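Local coordinates for protein ABC transporter (Thermotoga maritima, PDB 1JI0) that binds ATP and, by its family, probably hydrolyses it to power the uptake of branched-chain amino acids across the membrane, at residues R117-E120 against W121-L125. Residues are numbered along the deposited sequence; the frame is centred on the assembly and turned at random.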
loop_
_atom_site.group_PDB
_atom_site.type_symbol
_atom_site.label_atom_id
_atom_site.label_comp_id
_atom_site.label_asym_id
_atom_site.label_seq_id
_atom_site.Cartn_x
_atom_site.Cartn_y
_atom_site.Cartn_z
ATOM N N ARG A 117 17.076 -1.363 15.434
ATOM C CA ARG A 117 17.067 -0.075 14.755
ATOM C C ARG A 117 15.705 0.221 14.132
ATOM O O ARG A 117 15.216 1.349 14.213
ATOM C CB ARG A 117 18.173 -0.061 13.698
ATOM C CG ARG A 117 19.545 -0.258 14.324
ATOM C CD ARG A 117 20.607 -0.703 13.340
ATOM N NE ARG A 117 21.886 -0.893 14.022
ATOM C CZ ARG A 117 22.984 -1.376 13.448
ATOM N NH1 ARG A 117 22.969 -1.725 12.169
ATOM N NH2 ARG A 117 24.101 -1.505 14.152
ATOM N N ASP A 118 15.087 -0.793 13.529
ATOM C CA ASP A 118 13.779 -0.619 12.905
ATOM C C ASP A 118 12.703 -0.279 13.926
ATOM O O ASP A 118 11.837 0.557 13.668
ATOM C CB ASP A 118 13.365 -1.878 12.141
ATOM C CG ASP A 118 14.200 -2.110 10.904
ATOM O OD1 ASP A 118 14.756 -1.129 10.364
ATOM O OD2 ASP A 118 14.288 -3.273 10.458
ATOM N N LEU A 119 12.750 -0.926 15.085
ATOM C CA LEU A 119 11.757 -0.657 16.114
ATOM C C LEU A 119 11.868 0.789 16.591
ATOM O O LEU A 119 10.856 1.455 16.814
ATOM C CB LEU A 119 11.931 -1.617 17.298
ATOM C CG LEU A 119 10.880 -1.493 18.411
ATOM C CD1 LEU A 119 9.480 -1.581 17.822
ATOM C CD2 LEU A 119 11.095 -2.589 19.443
ATOM N N GLU A 120 13.095 1.276 16.742
ATOM C CA GLU A 120 13.293 2.649 17.184
ATOM C C GLU A 120 12.937 3.621 16.063
ATOM O O GLU A 120 12.422 4.709 16.321
ATOM C CB GLU A 120 14.736 2.872 17.652
ATOM C CG GLU A 120 15.809 2.495 16.644
ATOM C CD GLU A 120 17.219 2.736 17.172
ATOM O OE1 GLU A 120 18.194 2.409 16.455
ATOM O OE2 GLU A 120 17.352 3.257 18.304
ATOM N N TRP A 121 13.199 3.223 14.820
ATOM C CA TRP A 121 12.873 4.078 13.685
ATOM C C TRP A 121 11.368 4.289 13.618
ATOM O O TRP A 121 10.904 5.383 13.316
ATOM C CB TRP A 121 13.367 3.461 12.372
ATOM C CG TRP A 121 12.911 4.225 11.156
ATOM C CD1 TRP A 121 13.000 5.575 10.949
ATOM C CD2 TRP A 121 12.270 3.685 9.993
ATOM N NE1 TRP A 121 12.450 5.909 9.732
ATOM C CE2 TRP A 121 11.996 4.768 9.125
ATOM C CE3 TRP A 121 11.900 2.391 9.598
ATOM C CZ2 TRP A 121 11.368 4.595 7.889
ATOM C CZ3 TRP A 121 11.276 2.220 8.367
ATOM C CH2 TRP A 121 11.016 3.319 7.528
ATOM N N ILE A 122 10.609 3.235 13.908
ATOM C CA ILE A 122 9.152 3.310 13.889
ATOM C C ILE A 122 8.648 4.192 15.021
ATOM O O ILE A 122 7.557 4.759 14.949
ATOM C CB ILE A 122 8.525 1.903 14.011
ATOM C CG1 ILE A 122 8.725 1.146 12.697
ATOM C CG2 ILE A 122 7.044 2.007 14.347
ATOM C CD1 ILE A 122 8.162 -0.246 12.705
ATOM N N PHE A 123 9.456 4.298 16.069
ATOM C CA PHE A 123 9.115 5.119 17.222
ATOM C C PHE A 123 9.130 6.595 16.839
ATOM O O PHE A 123 8.241 7.358 17.230
ATOM C CB PHE A 123 10.105 4.850 18.356
ATOM C CG PHE A 123 9.867 3.547 19.068
ATOM C CD1 PHE A 123 10.911 2.893 19.719
ATOM C CD2 PHE A 123 8.592 2.978 19.102
ATOM C CE1 PHE A 123 10.691 1.692 20.394
ATOM C CE2 PHE A 123 8.362 1.779 19.775
ATOM C CZ PHE A 123 9.416 1.135 20.423
ATOM N N SER A 124 10.138 6.989 16.065
ATOM C CA SER A 124 10.249 8.370 15.620
ATOM C C SER A 124 9.174 8.671 14.578
ATOM O O SER A 124 8.731 9.809 14.445
ATOM C CB SER A 124 11.640 8.633 15.039
ATOM O OG SER A 124 11.919 7.758 13.966
ATOM N N LEU A 125 8.748 7.648 13.844
ATOM C CA LEU A 125 7.709 7.825 12.835
ATOM C C LEU A 125 6.333 7.922 13.484
ATOM O O LEU A 125 5.460 8.650 13.006
ATOM C CB LEU A 125 7.703 6.654 11.848
ATOM C CG LEU A 125 8.896 6.476 10.911
ATOM C CD1 LEU A 125 8.761 5.162 10.161
ATOM C CD2 LEU A 125 8.962 7.645 9.943
#
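Phe123 lays its ring back over the preceding helical turn, against Leu119 and Glu120, a place its flat shape suits. Phe123 CB lies 3.1 Å from Glu120 O. CG stands beside the backbone N, anti to the carbonyl carbon (chi1 -76°), which aims the ring toward the helix N-terminus, so that Leu119 O sits over one face, 3.2 Å above the ring plane and displaced toward the rim. Farther out, CD1 meets Glu120 CA, and at the tip Phe123 CZ packs 3.6 Å from Leu119 CG and also touches Leu119 CD1. Leu119 suits this place because its branched end touches the ring while the side chain also reaches Tyr99 and Met103 of helix 98-103; the Phe123 side chain also touches Leu133. An alanine in place of Phe123 would probably leave Leu119 without its aromatic neighbour and open a gap towards Leu133.

On another side of the helix, Ile122 sets CG1 3.3 Å from Asp118 O, which accepts the Ile122 N bond at 3.0 Å; the aliphatic Ile122 side chain suits the buried side, against Leu154. Asp118, less enclosed, directs its carboxylate to salt bridges with Arg157 and Arg109. Ser124, on an exposed side, has a hydroxyl short enough to fold back, OG bonding Trp121 O at 2.7 Å, an acceptor it shares with Leu125 N. The i to i+4 contacts are those of any alpha-helix; this one, 114-125, belongs to the helical subdomain of the ABC ATPase, away from the nucleotide.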